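Local structure of putative aldo/keto reductase (Salmonella enterica subsp. enterica serovar Typhimurium, 4R9O) at residues 232-242 against 281-291. The protein is a putative NADP-dependent oxidoreductase of the aldo/keto reductase family, built on a TIM barrel, and may reduce carbonyl compounds. Residues are numbered along the deposited sequence; the frame is centred on the assembly and turned at random.
Sequences ELSVIAQELNA and LSLTRQQWFRI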
ATOM      1  N   GLU C 232      -2.394  -3.146  28.709  1.00 48.44           N
ATOM      2  CA  GLU C 232      -3.713  -3.745  28.491  1.00 50.16           C
ATOM      3  C   GLU C 232      -3.643  -5.266  28.668  1.00 44.25           C
ATOM      4  O   GLU C 232      -4.603  -5.893  29.116  1.00 43.81           O
ATOM      5  CB  GLU C 232      -4.265  -3.395  27.106  1.00 57.72           C
ATOM      6  CG  GLU C 232      -5.773  -3.110  27.058  1.00 64.97           C
ATOM      7  CD  GLU C 232      -6.628  -4.370  27.062  1.00 68.46           C
ATOM      8  OE1 GLU C 232      -6.089  -5.463  26.775  1.00 66.78           O
ATOM      9  OE2 GLU C 232      -7.844  -4.265  27.344  1.00 72.18           O
ATOM     10  N   LEU C 233      -2.506  -5.858  28.317  1.00 37.30           N
ATOM     11  CA  LEU C 233      -2.269  -7.265  28.614  1.00 36.70           C
ATOM     12  C   LEU C 233      -2.231  -7.498  30.140  1.00 37.54           C
ATOM     13  O   LEU C 233      -2.632  -8.558  30.623  1.00 37.75           O
ATOM     14  CB  LEU C 233      -0.963  -7.740  27.963  1.00 37.65           C
ATOM     15  CG  LEU C 233      -1.007  -8.120  26.472  1.00 38.38           C
ATOM     16  CD1 LEU C 233       0.387  -8.034  25.829  1.00 35.22           C
ATOM     17  CD2 LEU C 233      -1.562  -9.520  26.307  1.00 38.98           C
ATOM     18  N   SER C 234      -1.764  -6.501  30.889  1.00 36.81           N
ATOM     19  CA  SER C 234      -1.684  -6.612  32.348  1.00 40.53           C
ATOM     20  C   SER C 234      -3.069  -6.573  32.979  1.00 41.85           C
ATOM     21  O   SER C 234      -3.293  -7.176  34.027  1.00 42.96           O
ATOM     22  CB  SER C 234      -0.820  -5.498  32.942  1.00 42.36           C
ATOM     23  OG  SER C 234       0.536  -5.666  32.584  1.00 46.87           O
ATOM     24  N   VAL C 235      -3.988  -5.854  32.341  1.00 41.78           N
ATOM     25  CA  VAL C 235      -5.371  -5.791  32.807  1.00 44.13           C
ATOM     26  C   VAL C 235      -6.054  -7.147  32.637  1.00 42.95           C
ATOM     27  O   VAL C 235      -6.757  -7.635  33.525  1.00 39.07           O
ATOM     28  CB  VAL C 235      -6.176  -4.717  32.045  1.00 47.11           C
ATOM     29  CG1 VAL C 235      -7.621  -4.691  32.530  1.00 48.54           C
ATOM     30  CG2 VAL C 235      -5.525  -3.349  32.209  1.00 47.93           C
ATOM     31  N   ILE C 236      -5.844  -7.754  31.477  1.00 42.87           N
ATOM     32  CA  ILE C 236      -6.413  -9.061  31.202  1.00 45.18           C
ATOM     33  C   ILE C 236      -5.725 -10.147  32.030  1.00 44.54           C
ATOM     34  O   ILE C 236      -6.366 -11.114  32.457  1.00 46.98           O
ATOM     35  CB  ILE C 236      -6.345  -9.369  29.698  1.00 45.19           C
ATOM     36  CG1 ILE C 236      -7.371  -8.487  28.983  1.00 47.77           C
ATOM     37  CG2 ILE C 236      -6.596 -10.836  29.421  1.00 45.69           C
ATOM     38  CD1 ILE C 236      -7.338  -8.563  27.509  1.00 50.98           C
ATOM     39  N   ALA C 237      -4.436  -9.965  32.294  1.00 42.19           N
ATOM     40  CA  ALA C 237      -3.719 -10.860  33.200  1.00 40.33           C
ATOM     41  C   ALA C 237      -4.394 -10.870  34.567  1.00 43.83           C
ATOM     42  O   ALA C 237      -4.719 -11.936  35.096  1.00 45.18           O
ATOM     43  CB  ALA C 237      -2.266 -10.453  33.328  1.00 37.04           C
ATOM     44  N   GLN C 238      -4.619  -9.683  35.127  1.00 46.09           N
ATOM     45  CA  GLN C 238      -5.289  -9.565  36.427  1.00 51.91           C
ATOM     46  C   GLN C 238      -6.651 -10.246  36.423  1.00 51.46           C
ATOM     47  O   GLN C 238      -6.996 -10.958  37.364  1.00 50.58           O
ATOM     48  CB  GLN C 238      -5.447  -8.098  36.829  1.00 58.26           C
ATOM     49  CG  GLN C 238      -4.134  -7.396  37.136  1.00 64.87           C
ATOM     50  CD  GLN C 238      -4.319  -5.925  37.483  1.00 71.68           C
ATOM     51  OE1 GLN C 238      -5.301  -5.295  37.078  1.00 74.41           O
ATOM     52  NE2 GLN C 238      -3.376  -5.371  38.243  1.00 72.79           N
ATOM     53  N   GLU C 239      -7.415 -10.039  35.353  1.00 51.08           N
ATOM     54  CA  GLU C 239      -8.716 -10.688  35.203  1.00 51.53           C
ATOM     55  C   GLU C 239      -8.602 -12.208  35.257  1.00 50.25           C
ATOM     56  O   GLU C 239      -9.505 -12.884  35.732  1.00 50.98           O
ATOM     57  CB  GLU C 239      -9.372 -10.279  33.882  1.00 52.32           C
ATOM     58  CG  GLU C 239      -9.778  -8.821  33.800  1.00 52.88           C
ATOM     59  CD  GLU C 239     -10.355  -8.459  32.443  1.00 53.21           C
ATOM     60  OE1 GLU C 239     -10.738  -7.286  32.258  1.00 54.52           O
ATOM     61  OE2 GLU C 239     -10.423  -9.346  31.564  1.00 51.36           O
ATOM     62  N   LEU C 240      -7.491 -12.740  34.756  1.00 47.74           N
ATOM     63  CA  LEU C 240      -7.295 -14.184  34.683  1.00 49.02           C
ATOM     64  C   LEU C 240      -6.496 -14.719  35.867  1.00 50.38           C
ATOM     65  O   LEU C 240      -6.278 -15.925  35.978  1.00 50.95           O
ATOM     66  CB  LEU C 240      -6.590 -14.557  33.371  1.00 49.17           C
ATOM     67  CG  LEU C 240      -7.359 -14.319  32.067  1.00 49.37           C
ATOM     68  CD1 LEU C 240      -6.436 -14.407  30.877  1.00 48.06           C
ATOM     69  CD2 LEU C 240      -8.502 -15.310  31.915  1.00 52.18           C
ATOM     70  N   ASN C 241      -6.069 -13.815  36.746  1.00 51.70           N
ATOM     71  CA  ASN C 241      -5.140 -14.145  37.828  1.00 54.26           C
ATOM     72  C   ASN C 241      -3.878 -14.787  37.286  1.00 51.69           C
ATOM     73  O   ASN C 241      -3.331 -15.704  37.894  1.00 51.12           O
ATOM     74  CB  ASN C 241      -5.795 -15.067  38.853  1.00 59.03           C
ATOM     75  CG  ASN C 241      -7.067 -14.490  39.406  1.00 64.99           C
ATOM     76  OD1 ASN C 241      -7.097 -13.345  39.860  1.00 67.74           O
ATOM     77  ND2 ASN C 241      -8.141 -15.270  39.351  1.00 68.26           N
ATOM     78  N   ALA C 242      -3.433 -14.304  36.130  1.00 47.86           N
ATOM     79  CA  ALA C 242      -2.200 -14.776  35.519  1.00 49.58           C
ATOM     80  C   ALA C 242      -0.987 -14.102  36.156  1.00 54.61           C
ATOM     81  O   ALA C 242      -0.986 -12.896  36.406  1.00 57.28           O
ATOM     82  CB  ALA C 242      -2.221 -14.527  34.010  1.00 45.42           C
ATOM     83  N   LEU C 281      -4.711 -21.536  31.329  1.00 49.73           N
ATOM     84  CA  LEU C 281      -5.415 -20.257  31.298  1.00 49.82           C
ATOM     85  C   LEU C 281      -6.703 -20.308  30.465  1.00 50.59           C
ATOM     86  O   LEU C 281      -6.705 -20.809  29.340  1.00 48.88           O
ATOM     87  CB  LEU C 281      -4.492 -19.171  30.742  1.00 48.40           C
ATOM     88  CG  LEU C 281      -3.929 -18.139  31.714  1.00 50.12           C
ATOM     89  CD1 LEU C 281      -3.195 -18.817  32.854  1.00 52.78           C
ATOM     90  CD2 LEU C 281      -3.008 -17.172  30.977  1.00 46.75           C
ATOM     91  N   SER C 282      -7.781 -19.763  31.024  1.00 52.06           N
ATOM     92  CA  SER C 282      -9.089 -19.745  30.369  1.00 51.14           C
ATOM     93  C   SER C 282      -9.327 -18.441  29.613  1.00 46.70           C
ATOM     94  O   SER C 282     -10.097 -17.596  30.058  1.00 47.41           O
ATOM     95  CB  SER C 282     -10.208 -19.941  31.400  1.00 52.64           C
ATOM     96  OG  SER C 282      -9.917 -21.005  32.284  1.00 55.56           O
ATOM     97  N   LEU C 283      -8.667 -18.268  28.477  1.00 43.68           N
ATOM     98  CA  LEU C 283      -8.860 -17.053  27.693  1.00 42.15           C
ATOM     99  C   LEU C 283     -10.202 -17.116  26.964  1.00 40.87           C
ATOM    100  O   LEU C 283     -10.419 -18.006  26.147  1.00 40.94           O
ATOM    101  CB  LEU C 283      -7.711 -16.865  26.693  1.00 39.69           C
ATOM    102  CG  LEU C 283      -7.494 -15.459  26.126  1.00 38.60           C
ATOM    103  CD1 LEU C 283      -7.029 -14.503  27.203  1.00 40.02           C
ATOM    104  CD2 LEU C 283      -6.491 -15.495  24.997  1.00 38.30           C
ATOM    105  N   THR C 284     -11.106 -16.192  27.282  1.00 41.28           N
ATOM    106  CA  THR C 284     -12.399 -16.126  26.600  1.00 44.29           C
ATOM    107  C   THR C 284     -12.268 -15.499  25.212  1.00 42.30           C
ATOM    108  O   THR C 284     -11.219 -14.947  24.872  1.00 38.81           O
ATOM    109  CB  THR C 284     -13.414 -15.310  27.391  1.00 45.05           C
ATOM    110  OG1 THR C 284     -13.015 -13.935  27.383  1.00 41.85           O
ATOM    111  CG2 THR C 284     -13.503 -15.808  28.839  1.00 49.72           C
ATOM    112  N   ARG C 285     -13.338 -15.559  24.420  1.00 33.00           N
ATOM    113  CA  ARG C 285     -13.321 -14.931  23.099  1.00 33.54           C
ATOM    114  C   ARG C 285     -13.149 -13.415  23.214  1.00 33.35           C
ATOM    115  O   ARG C 285     -12.319 -12.834  22.520  1.00 32.26           O
ATOM    116  CB  ARG C 285     -14.587 -15.270  22.304  1.00 35.02           C
ATOM    117  CG  ARG C 285     -14.418 -16.498  21.426  1.00 33.73           C
ATOM    118  CD  ARG C 285     -15.670 -16.858  20.673  1.00 38.27           C
ATOM    119  NE  ARG C 285     -15.443 -17.998  19.780  1.00 41.73           N
ATOM    120  CZ  ARG C 285     -15.070 -17.904  18.501  1.00 42.78           C
ATOM    121  NH1 ARG C 285     -14.874 -16.712  17.940  1.00 43.27           N
ATOM    122  NH2 ARG C 285     -14.902 -19.009  17.778  1.00 42.35           N
ATOM    123  N   GLN C 286     -13.907 -12.778  24.103  1.00 34.53           N
ATOM    124  CA  GLN C 286     -13.845 -11.325  24.217  1.00 34.70           C
ATOM    125  C   GLN C 286     -12.466 -10.874  24.675  1.00 32.42           C
ATOM    126  O   GLN C 286     -11.977  -9.835  24.240  1.00 34.31           O
ATOM    127  CB  GLN C 286     -14.931 -10.808  25.159  1.00 37.41           C
ATOM    128  CG  GLN C 286     -16.332 -10.967  24.587  1.00 37.86           C
ATOM    129  CD  GLN C 286     -17.415 -10.282  25.414  1.00 39.21           C
ATOM    130  OE1 GLN C 286     -18.465 -10.860  25.654  1.00 41.97           O
ATOM    131  NE2 GLN C 286     -17.173  -9.042  25.823  1.00 44.29           N
ATOM    132  N   GLN C 287     -11.829 -11.674  25.526  1.00 30.84           N
ATOM    133  CA  GLN C 287     -10.471 -11.379  25.957  1.00 31.43           C
ATOM    134  C   GLN C 287      -9.510 -11.525  24.789  1.00 31.11           C
ATOM    135  O   GLN C 287      -8.638 -10.687  24.608  1.00 33.24           O
ATOM    136  CB  GLN C 287     -10.050 -12.285  27.121  1.00 29.95           C
ATOM    137  CG  GLN C 287     -10.682 -11.892  28.448  1.00 29.92           C
ATOM    138  CD  GLN C 287     -10.464 -12.934  29.538  1.00 33.30           C
ATOM    139  OE1 GLN C 287     -10.255 -14.118  29.256  1.00 34.85           O
ATOM    140  NE2 GLN C 287     -10.502 -12.491  30.792  1.00 33.90           N
ATOM    141  N   TRP C 288      -9.690 -12.572  23.987  1.00 29.38           N
ATOM    142  CA  TRP C 288      -8.849 -12.779  22.817  1.00 29.34           C
ATOM    143  C   TRP C 288      -9.007 -11.603  21.861  1.00 31.62           C
ATOM    144  O   TRP C 288      -8.033 -11.103  21.311  1.00 33.05           O
ATOM    145  CB  TRP C 288      -9.200 -14.095  22.108  1.00 28.84           C
ATOM    146  CG  TRP C 288      -8.222 -14.477  21.017  1.00 28.27           C
ATOM    147  CD1 TRP C 288      -7.135 -15.292  21.143  1.00 30.11           C
ATOM    148  CD2 TRP C 288      -8.243 -14.056  19.643  1.00 28.76           C
ATOM    149  NE1 TRP C 288      -6.474 -15.400  19.943  1.00 30.01           N
ATOM    150  CE2 TRP C 288      -7.138 -14.653  19.002  1.00 30.22           C
ATOM    151  CE3 TRP C 288      -9.091 -13.233  18.892  1.00 29.43           C
ATOM    152  CZ2 TRP C 288      -6.851 -14.452  17.649  1.00 34.98           C
ATOM    153  CZ3 TRP C 288      -8.815 -13.042  17.546  1.00 31.92           C
ATOM    154  CH2 TRP C 288      -7.701 -13.647  16.936  1.00 35.71           C
ATOM    155  N   PHE C 289     -10.238 -11.153  21.669  1.00 32.47           N
ATOM    156  CA  PHE C 289     -10.491 -10.095  20.699  1.00 34.81           C
ATOM    157  C   PHE C 289     -10.054  -8.732  21.224  1.00 33.57           C
ATOM    158  O   PHE C 289      -9.571  -7.887  20.459  1.00 32.30           O
ATOM    159  CB  PHE C 289     -11.964 -10.098  20.290  1.00 36.38           C
ATOM    160  CG  PHE C 289     -12.268 -11.097  19.201  1.00 38.68           C
ATOM    161  CD1 PHE C 289     -11.973 -10.804  17.880  1.00 38.96           C
ATOM    162  CD2 PHE C 289     -12.814 -12.335  19.500  1.00 38.26           C
ATOM    163  CE1 PHE C 289     -12.229 -11.719  16.873  1.00 40.17           C
ATOM    164  CE2 PHE C 289     -13.083 -13.255  18.491  1.00 38.26           C
ATOM    165  CZ  PHE C 289     -12.789 -12.944  17.183  1.00 39.27           C
ATOM    166  N   ARG C 290     -10.188  -8.538  22.530  1.00 29.41           N
ATOM    167  CA  ARG C 290      -9.683  -7.338  23.187  1.00 37.18           C
ATOM    168  C   ARG C 290      -8.174  -7.220  23.015  1.00 31.76           C
ATOM    169  O   ARG C 290      -7.653  -6.137  22.754  1.00 32.88           O
ATOM    170  CB  ARG C 290     -10.020  -7.339  24.676  1.00 38.51           C
ATOM    171  CG  ARG C 290     -11.046  -6.318  25.087  1.00 43.68           C
ATOM    172  CD  ARG C 290     -10.954  -6.064  26.588  1.00 48.25           C
ATOM    173  NE  ARG C 290     -11.264  -7.265  27.358  1.00 50.36           N
ATOM    174  CZ  ARG C 290     -11.007  -7.415  28.656  1.00 48.90           C
ATOM    175  NH1 ARG C 290     -11.333  -8.546  29.266  1.00 46.98           N
ATOM    176  NH2 ARG C 290     -10.426  -6.437  29.341  1.00 49.03           N
ATOM    177  N   ILE C 291      -7.478  -8.338  23.190  1.00 29.51           N
ATOM    178  CA  ILE C 291      -6.049  -8.412  22.909  1.00 29.49           C
ATOM    179  C   ILE C 291      -5.718  -8.055  21.463  1.00 31.15           C
ATOM    180  O   ILE C 291      -4.862  -7.212  21.205  1.00 33.35           O
ATOM    181  CB  ILE C 291      -5.495  -9.805  23.188  1.00 32.11           C
ATOM    182  CG1 ILE C 291      -5.567 -10.078  24.675  1.00 31.44           C
ATOM    183  CG2 ILE C 291      -4.029  -9.882  22.769  1.00 34.71           C
ATOM    184  CD1 ILE C 291      -4.828  -9.038  25.407  1.00 38.94           C
TER
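Arg290 takes hold of Glu239 end-on, one nitrogen to each carboxylate oxygen: NH1 donates to OE2 at 2.6 Å and NH2 to OE1 at 3.1 Å. The first bond uses the syn lone pair of OE2, while OE1 is met on its syn side but 28° out of the carboxylate plane, in keeping with the turn of the two flat groups against each other. The anti lone pair of OE2 goes to Gln287, whose NE2 donates from 3.2 Å with its amide nearly coplanar with the carboxylate. Ile236 lays CG1 over one face of the guanidinium, and Glu232 adds a long salt bridge from its OE2 to Arg290 NH2, 3.9 Å away, with the planes close to perpendicular. Beneath these polar groups, Ile291 CD1 is squeezed between Ile236 CD1 (3.3 Å) and Leu233 CD2, both tighter than ordinary van der Waals contact. Toward the other end, Leu240 sets CD1 against Leu283 CD1 at 3.7 Å and CD2 against the amide of Gln287, and Ala242 CB meets Leu281 CD2.

The capping box holds Gln287 in position. Gln287 OE1 accepts from Thr284 N at 3.0 Å, and the backbone N of Gln287 donates to Thr284 OG1. The extended chain (chi2 170°) carries the amide out to Glu239, and with OE1 tied to Thr284 N its NE2 is left for the carboxylate. Helix 245-254 backs the apolar layer through Val248 on Leu233 and Trp252 on Ile291. Leu233 also lies close to Leu220, a probable NADP-site residue. Helices 227-240 and 285-296 pair nearly antiparallel (166° between the local axes) on the periphery of the aldo/keto reductase TIM barrel, a Schellman motif ending one and a capping box starting the other.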